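Local coordinates for protein cellulose synthase 1 (Gluconacetobacter xylinus, PDB 4I86) that forms, through its C-terminal PilZ domain, the cyclic di-GMP-binding regulatory module of a bacterial cellulose synthase subunit, at residues A[86-91]-A[95-100]; A[16-21]-A[41-46]. All coordinates share one frame; numbering follows the deposited sequence.

Interaction 1: residues A[86-91]-A[95-100]; sequences WTIDNL and FSVIRL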
ATOM      1  N   TRP A  86       2.490  -5.813   0.287  1.00 19.61           N
ATOM      2  CA  TRP A  86       3.637  -5.312  -0.470  1.00 20.69           C
ATOM      3  C   TRP A  86       4.231  -6.408  -1.332  1.00 22.65           C
ATOM      4  O   TRP A  86       4.205  -7.576  -0.957  1.00 26.25           O
ATOM      5  CB  TRP A  86       4.714  -4.794   0.480  1.00 20.56           C
ATOM      6  CG  TRP A  86       4.207  -3.766   1.456  1.00 20.34           C
ATOM      7  CD1 TRP A  86       4.258  -3.828   2.817  1.00 19.65           C
ATOM      8  CD2 TRP A  86       3.549  -2.540   1.131  1.00 19.09           C
ATOM      9  NE1 TRP A  86       3.688  -2.703   3.364  1.00 21.23           N
ATOM     10  CE2 TRP A  86       3.245  -1.897   2.345  1.00 20.18           C
ATOM     11  CE3 TRP A  86       3.202  -1.914  -0.076  1.00 19.49           C
ATOM     12  CZ2 TRP A  86       2.614  -0.658   2.389  1.00 19.57           C
ATOM     13  CZ3 TRP A  86       2.575  -0.694  -0.030  1.00 18.54           C
ATOM     14  CH2 TRP A  86       2.281  -0.075   1.196  1.00 20.20           C
ATOM     15  N   THR A  87       4.768  -6.004  -2.482  1.00 23.67           N
ATOM     16  CA  THR A  87       5.563  -6.845  -3.367  1.00 24.91           C
ATOM     17  C   THR A  87       7.011  -6.359  -3.266  1.00 30.81           C
ATOM     18  O   THR A  87       7.302  -5.208  -3.577  1.00 27.25           O
ATOM     19  CB  THR A  87       5.128  -6.644  -4.838  1.00 28.77           C
ATOM     20  OG1 THR A  87       3.781  -7.106  -5.017  1.00 32.74           O
ATOM     21  CG2 THR A  87       6.037  -7.405  -5.768  1.00 32.75           C
ATOM     22  N   ILE A  88       7.918  -7.225  -2.839  1.00 31.67           N
ATOM     23  CA  ILE A  88       9.298  -6.816  -2.607  1.00 29.22           C
ATOM     24  C   ILE A  88      10.256  -7.680  -3.430  1.00 34.46           C
ATOM     25  O   ILE A  88      10.501  -8.843  -3.091  1.00 37.13           O
ATOM     26  CB  ILE A  88       9.662  -6.954  -1.103  1.00 29.13           C
ATOM     27  CG1 ILE A  88       8.689  -6.159  -0.222  1.00 26.92           C
ATOM     28  CG2 ILE A  88      11.102  -6.497  -0.854  1.00 28.21           C
ATOM     29  CD1 ILE A  88       9.056  -6.147   1.261  1.00 29.35           C
ATOM     30  N   ASP A  89      10.807  -7.118  -4.500  1.00 37.12           N
ATOM     31  CA  ASP A  89      11.665  -7.894  -5.401  1.00 39.40           C
ATOM     32  C   ASP A  89      13.122  -7.451  -5.373  1.00 43.02           C
ATOM     33  O   ASP A  89      13.944  -7.959  -6.144  1.00 42.21           O
ATOM     34  CB  ASP A  89      11.164  -7.778  -6.842  1.00 41.09           C
ATOM     35  CG  ASP A  89       9.778  -8.342  -7.025  1.00 42.00           C
ATOM     36  OD1 ASP A  89       9.456  -9.381  -6.402  1.00 45.27           O
ATOM     37  OD2 ASP A  89       9.013  -7.745  -7.805  1.00 48.50           O
ATOM     38  N   ASN A  90      13.431  -6.484  -4.517  1.00 33.44           N
ATOM     39  CA  ASN A  90      14.804  -6.021  -4.355  1.00 33.32           C
ATOM     40  C   ASN A  90      14.974  -5.186  -3.080  1.00 33.04           C
ATOM     41  O   ASN A  90      13.995  -4.866  -2.387  1.00 27.09           O
ATOM     42  CB  ASN A  90      15.272  -5.249  -5.596  1.00 32.92           C
ATOM     43  CG  ASN A  90      14.448  -3.997  -5.859  1.00 37.98           C
ATOM     44  OD1 ASN A  90      14.034  -3.302  -4.923  1.00 32.82           O
ATOM     45  ND2 ASN A  90      14.196  -3.704  -7.145  1.00 39.80           N
ATOM     46  N   LEU A  91      16.219  -4.842  -2.777  1.00 31.19           N
ATOM     47  CA  LEU A  91      16.551  -4.077  -1.582  1.00 33.08           C
ATOM     48  C   LEU A  91      15.908  -2.695  -1.534  1.00 29.28           C
ATOM     49  O   LEU A  91      15.503  -2.236  -0.464  1.00 26.78           O
ATOM     50  CB  LEU A  91      18.071  -3.934  -1.440  1.00 29.53           C
ATOM     51  CG  LEU A  91      18.784  -5.160  -0.902  1.00 34.52           C
ATOM     52  CD1 LEU A  91      20.241  -4.803  -0.566  1.00 37.32           C
ATOM     53  CD2 LEU A  91      18.056  -5.658   0.336  1.00 30.47           C
ATOM     54  N   PHE A  95      13.389  -1.499   1.413  1.00 19.63           N
ATOM     55  CA  PHE A  95      13.624  -0.308   2.219  1.00 19.85           C
ATOM     56  C   PHE A  95      12.637   0.827   2.015  1.00 20.81           C
ATOM     57  O   PHE A  95      12.520   1.696   2.876  1.00 18.72           O
ATOM     58  CB  PHE A  95      15.069   0.189   2.088  1.00 21.21           C
ATOM     59  CG  PHE A  95      16.045  -0.608   2.903  1.00 18.57           C
ATOM     60  CD1 PHE A  95      16.089  -0.467   4.281  1.00 19.98           C
ATOM     61  CD2 PHE A  95      16.896  -1.517   2.300  1.00 21.79           C
ATOM     62  CE1 PHE A  95      16.980  -1.222   5.048  1.00 21.64           C
ATOM     63  CE2 PHE A  95      17.798  -2.266   3.057  1.00 23.00           C
ATOM     64  CZ  PHE A  95      17.832  -2.111   4.431  1.00 23.40           C
ATOM     65  N   SER A  96      11.914   0.825   0.903  1.00 18.87           N
ATOM     66  CA  SER A  96      10.844   1.803   0.749  1.00 20.29           C
ATOM     67  C   SER A  96       9.747   1.465   1.735  1.00 17.94           C
ATOM     68  O   SER A  96       9.189   2.348   2.382  1.00 16.32           O
ATOM     69  CB  SER A  96      10.287   1.792  -0.670  1.00 21.69           C
ATOM     70  OG  SER A  96      11.302   2.181  -1.575  1.00 23.51           O
ATOM     71  N   VAL A  97       9.460   0.173   1.868  1.00 17.87           N
ATOM     72  CA  VAL A  97       8.474  -0.293   2.841  1.00 18.55           C
ATOM     73  C   VAL A  97       8.921   0.060   4.257  1.00 16.34           C
ATOM     74  O   VAL A  97       8.131   0.563   5.038  1.00 16.35           O
ATOM     75  CB  VAL A  97       8.232  -1.812   2.739  1.00 18.50           C
ATOM     76  CG1 VAL A  97       7.333  -2.301   3.904  1.00 17.96           C
ATOM     77  CG2 VAL A  97       7.609  -2.147   1.395  1.00 18.61           C
ATOM     78  N   ILE A  98      10.186  -0.210   4.580  1.00 16.91           N
ATOM     79  CA  ILE A  98      10.741   0.140   5.886  1.00 20.64           C
ATOM     80  C   ILE A  98      10.635   1.652   6.137  1.00 18.62           C
ATOM     81  O   ILE A  98      10.213   2.089   7.216  1.00 19.47           O
ATOM     82  CB  ILE A  98      12.213  -0.351   6.036  1.00 16.60           C
ATOM     83  CG1 ILE A  98      12.276  -1.879   6.067  1.00 17.98           C
ATOM     84  CG2 ILE A  98      12.883   0.260   7.255  1.00 17.79           C
ATOM     85  CD1 ILE A  98      13.703  -2.462   6.065  1.00 16.90           C
ATOM     86  N   ARG A  99      11.014   2.457   5.148  1.00 17.72           N
ATOM     87  CA  ARG A  99      10.984   3.911   5.324  1.00 22.01           C
ATOM     88  C   ARG A  99       9.575   4.406   5.641  1.00 20.50           C
ATOM     89  O   ARG A  99       9.398   5.284   6.473  1.00 22.35           O
ATOM     90  CB  ARG A  99      11.515   4.638   4.078  1.00 23.11           C
ATOM     91  CG  ARG A  99      13.038   4.634   3.950  1.00 27.10           C
ATOM     92  CD  ARG A  99      13.511   5.641   2.874  1.00 32.46           C
ATOM     93  NE  ARG A  99      13.392   5.091   1.537  1.00 38.30           N
ATOM     94  CZ  ARG A  99      12.872   5.731   0.498  1.00 33.89           C
ATOM     95  NH1 ARG A  99      12.423   6.972   0.620  1.00 37.79           N
ATOM     96  NH2 ARG A  99      12.813   5.120  -0.671  1.00 33.97           N
ATOM     97  N   LEU A 100       8.589   3.861   4.935  1.00 19.26           N
ATOM     98  CA  LEU A 100       7.184   4.172   5.160  1.00 20.57           C
ATOM     99  C   LEU A 100       6.707   3.786   6.555  1.00 22.05           C
ATOM    100  O   LEU A 100       6.206   4.631   7.302  1.00 23.35           O
ATOM    101  CB  LEU A 100       6.312   3.461   4.123  1.00 18.01           C
ATOM    102  CG  LEU A 100       4.784   3.619   4.210  1.00 23.91           C
ATOM    103  CD1 LEU A 100       4.366   5.095   4.170  1.00 23.26           C
ATOM    104  CD2 LEU A 100       4.085   2.829   3.083  1.00 21.19           C
TER
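The indole of Trp86 receives Val97 CG2 over one face of its five-membered ring, a CH-pi contact in which the methyl lies 4.0 Å from the ring centroid and 19° off the ring normal. Its sister branch, Val97 CG1, reaches the pyrrole side of the indole, 3.6 Å from Trp86 CD1. Both methyls can touch the indole because CG1 is anti to the backbone N of Val97 (chi1 172°) and CG2 is anti to its carbonyl carbon. One helical turn on, Leu100 CD2 comes obliquely to the benzo part, 3.8 Å from Trp86 CZ2. Ile88 CD1 lies more loosely against Val97 CG2.

The second ring, Phe95, sits at the outer end of the contact, with Leu91 O at its edge near the ring plane. That carbonyl accepts the first-turn helical bond from Phe95 N (2.9 Å, N-H...O angle 157°), while Asn90, the N-cap, bonds through OD1 to Gln93 N. The indole NE1 is satisfied elsewhere, by Ser37 O. Leu70 meets both Trp86 and Val97, tying strand 66-77 to this junction between strand 82-86 and helix 91-105. Apolar contacts thus seat the C-terminal helix of the PilZ domain against the barrel, while polar bonds define its start.

Interaction 2: residues A[16-21]-A[41-46]; sequences IPVEVA and AAVKMS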
ATOM      1  N   ILE A  16      -2.727   8.718   5.819  1.00 36.88           N
ATOM      2  CA  ILE A  16      -1.966   9.466   4.827  1.00 28.92           C
ATOM      3  C   ILE A  16      -2.522   9.262   3.439  1.00 29.32           C
ATOM      4  O   ILE A  16      -2.916   8.147   3.076  1.00 31.88           O
ATOM      5  CB  ILE A  16      -0.439   9.155   4.886  1.00 30.66           C
ATOM      6  CG1 ILE A  16      -0.124   7.741   4.415  1.00 30.42           C
ATOM      7  CG2 ILE A  16       0.096   9.366   6.299  1.00 36.38           C
ATOM      8  CD1 ILE A  16       1.358   7.484   4.292  1.00 31.62           C
ATOM      9  N   PRO A  17      -2.581  10.350   2.658  1.00 29.35           N
ATOM     10  CA  PRO A  17      -3.096  10.278   1.292  1.00 29.62           C
ATOM     11  C   PRO A  17      -2.250   9.310   0.462  1.00 24.90           C
ATOM     12  O   PRO A  17      -1.015   9.289   0.571  1.00 23.47           O
ATOM     13  CB  PRO A  17      -2.912  11.713   0.765  1.00 28.62           C
ATOM     14  CG  PRO A  17      -2.790  12.555   1.994  1.00 36.44           C
ATOM     15  CD  PRO A  17      -2.110  11.701   3.009  1.00 30.96           C
ATOM     16  N   VAL A  18      -2.914   8.531  -0.380  1.00 24.41           N
ATOM     17  CA  VAL A  18      -2.211   7.648  -1.291  1.00 25.10           C
ATOM     18  C   VAL A  18      -2.940   7.622  -2.618  1.00 28.25           C
ATOM     19  O   VAL A  18      -4.142   7.904  -2.680  1.00 27.84           O
ATOM     20  CB  VAL A  18      -2.121   6.215  -0.720  1.00 22.93           C
ATOM     21  CG1 VAL A  18      -1.329   6.203   0.580  1.00 23.66           C
ATOM     22  CG2 VAL A  18      -3.516   5.647  -0.492  1.00 27.23           C
ATOM     23  N   GLU A  19      -2.216   7.285  -3.682  1.00 24.90           N
ATOM     24  CA  GLU A  19      -2.835   7.043  -4.976  1.00 26.99           C
ATOM     25  C   GLU A  19      -2.502   5.614  -5.371  1.00 26.01           C
ATOM     26  O   GLU A  19      -1.396   5.133  -5.102  1.00 22.44           O
ATOM     27  CB  GLU A  19      -2.309   8.031  -6.024  1.00 23.39           C
ATOM     28  CG  GLU A  19      -2.316   9.479  -5.553  1.00 25.00           C
ATOM     29  CD  GLU A  19      -1.078  10.242  -5.995  1.00 38.83           C
ATOM     30  OE1 GLU A  19      -0.047   9.590  -6.296  1.00 40.82           O
ATOM     31  OE2 GLU A  19      -1.127  11.497  -6.052  1.00 45.04           O
ATOM     32  N   VAL A  20      -3.445   4.944  -6.019  1.00 23.77           N
ATOM     33  CA  VAL A  20      -3.255   3.549  -6.393  1.00 25.23           C
ATOM     34  C   VAL A  20      -3.655   3.324  -7.840  1.00 26.96           C
ATOM     35  O   VAL A  20      -4.752   3.693  -8.251  1.00 28.92           O
ATOM     36  CB  VAL A  20      -4.118   2.615  -5.535  1.00 23.64           C
ATOM     37  CG1 VAL A  20      -3.765   1.161  -5.842  1.00 22.83           C
ATOM     38  CG2 VAL A  20      -3.945   2.944  -4.056  1.00 19.75           C
ATOM     39  N   ALA A  21      -2.759   2.712  -8.602  1.00 24.51           N
ATOM     40  CA  ALA A  21      -3.025   2.353  -9.980  1.00 27.24           C
ATOM     41  C   ALA A  21      -2.790   0.862 -10.162  1.00 27.79           C
ATOM     42  O   ALA A  21      -1.838   0.324  -9.584  1.00 25.49           O
ATOM     43  CB  ALA A  21      -2.096   3.121 -10.886  1.00 26.24           C
ATOM     44  N   ALA A  41      -0.824  -2.861   3.543  1.00 23.58           N
ATOM     45  CA  ALA A  41      -1.565  -1.644   3.859  1.00 28.40           C
ATOM     46  C   ALA A  41      -3.063  -1.893   3.925  1.00 24.87           C
ATOM     47  O   ALA A  41      -3.585  -2.765   3.238  1.00 27.82           O
ATOM     48  CB  ALA A  41      -1.266  -0.566   2.824  1.00 27.48           C
ATOM     49  N   ALA A  42      -3.752  -1.119   4.753  1.00 28.99           N
ATOM     50  CA  ALA A  42      -5.210  -1.042   4.671  1.00 34.03           C
ATOM     51  C   ALA A  42      -5.556   0.389   4.309  1.00 27.95           C
ATOM     52  O   ALA A  42      -5.108   1.324   4.975  1.00 27.33           O
ATOM     53  CB  ALA A  42      -5.866  -1.442   5.999  1.00 30.61           C
ATOM     54  N   VAL A  43      -6.344   0.561   3.252  1.00 30.59           N
ATOM     55  CA  VAL A  43      -6.625   1.905   2.742  1.00 31.93           C
ATOM     56  C   VAL A  43      -8.118   2.219   2.616  1.00 35.98           C
ATOM     57  O   VAL A  43      -8.897   1.409   2.095  1.00 30.77           O
ATOM     58  CB  VAL A  43      -5.986   2.122   1.355  1.00 31.76           C
ATOM     59  CG1 VAL A  43      -6.156   3.584   0.904  1.00 29.70           C
ATOM     60  CG2 VAL A  43      -4.503   1.715   1.364  1.00 24.47           C
ATOM     61  N   LYS A  44      -8.520   3.402   3.082  1.00 33.83           N
ATOM     62  CA  LYS A  44      -9.887   3.866   2.826  1.00 37.81           C
ATOM     63  C   LYS A  44      -9.985   4.310   1.369  1.00 40.92           C
ATOM     64  O   LYS A  44      -9.392   5.317   0.965  1.00 37.02           O
ATOM     65  CB  LYS A  44     -10.283   5.009   3.757  1.00 40.70           C
ATOM     66  CG  LYS A  44     -11.778   5.353   3.712  1.00 48.15           C
ATOM     67  CD  LYS A  44     -12.109   6.483   4.697  1.00 48.34           C
ATOM     68  CE  LYS A  44     -13.335   7.279   4.259  1.00 48.06           C
ATOM     69  NZ  LYS A  44     -13.517   8.513   5.088  1.00 54.31           N
ATOM     70  N   MET A  45     -10.725   3.548   0.574  1.00 37.90           N
ATOM     71  CA  MET A  45     -10.750   3.772  -0.859  1.00 39.36           C
ATOM     72  C   MET A  45     -11.860   2.959  -1.505  1.00 44.62           C
ATOM     73  O   MET A  45     -12.374   2.016  -0.900  1.00 47.79           O
ATOM     74  CB  MET A  45      -9.403   3.368  -1.470  1.00 36.93           C
ATOM     75  CG  MET A  45      -9.055   1.898  -1.268  1.00 34.28           C
ATOM     76  SD  MET A  45      -7.663   1.363  -2.285  1.00 35.52           S
ATOM     77  CE  MET A  45      -8.502   0.463  -3.586  1.00 36.40           C
ATOM     78  N   SER A  46     -12.210   3.312  -2.739  1.00 43.68           N
ATOM     79  CA  SER A  46     -13.219   2.572  -3.491  1.00 48.96           C
ATOM     80  C   SER A  46     -12.667   2.064  -4.819  1.00 47.79           C
ATOM     81  O   SER A  46     -12.399   2.849  -5.732  1.00 56.25           O
ATOM     82  CB  SER A  46     -14.466   3.437  -3.718  1.00 54.31           C
ATOM     83  OG  SER A  46     -14.947   3.970  -2.487  1.00 56.54           O
TER
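This is a buried, wholly apolar contact between two strands of the PilZ beta-barrel, made across the interior and not between sheet neighbours. Strands 17-22 and 40-44 each pair antiparallel with strand 28-36, which lies between them in the sheet; as the sheet curls, the two come to face each other through their side chains. The nearest CA atoms, those of Val18 and Val43, are 8.3 Å apart, and the two segments share no backbone hydrogen bond. Instead, the backbone of Val18 is bonded to Gly31 and that of Val20 to Val29, both on strand 28-36, whereas Glu19 and Ala21 bond to Arg60 and Tyr58 on strand 55-63.

Alternation along strand 17-22 gives the contact its two levels. Val18 and Val20 direct their CB atoms toward the opposing segment, and Glu19, between them, forms a salt bridge with Arg60 instead. On the facing segment Val43 and Met45 do the same, with Lys44 leading its chain away from the contact. The first level is Val18 against Val43, two branched side chains that meet obliquely through one methyl each. At the second level Val20 CG2 approaches the thioether of Met45, a looser apolar contact. Phe84 of strand 82-86 touches Val20, Val43 and Met45 and so links both levels, while Thr61 and Val57 of strand 55-63 adjoin Val18 and Val20. The Met45 chain is extended from CA to SD (chi2 168°), which carries the sulfur to 4.4 Å from Val20 CG2. The closer approach belongs to the valine pair: Val18 CG2, lying between its own backbone N and carbonyl carbon, stands 3.6 Å from Val43 CG1.

Overall arrangement
Interaction 2 belongs to the barrel core, with all four touching residues buried, whereas interaction 1 runs from a buried indole and its aliphatic partners out to an exposed helix start. Their centres lie about 17 Å apart, on opposite sides of the chain's centre. Chemistry follows place: interaction 2 joins two strands by aliphatic groups and a thioether alone, while interaction 1 combines aromatic and aliphatic packing with a helical backbone bond. The two nevertheless touch directly, where Leu100 CD1 is 3.8 Å from Ile16 CD1 and Trp86 CZ2 is 3.9 Å from Ala41 CB, connecting the helix-barrel junction to both segments of interaction 2.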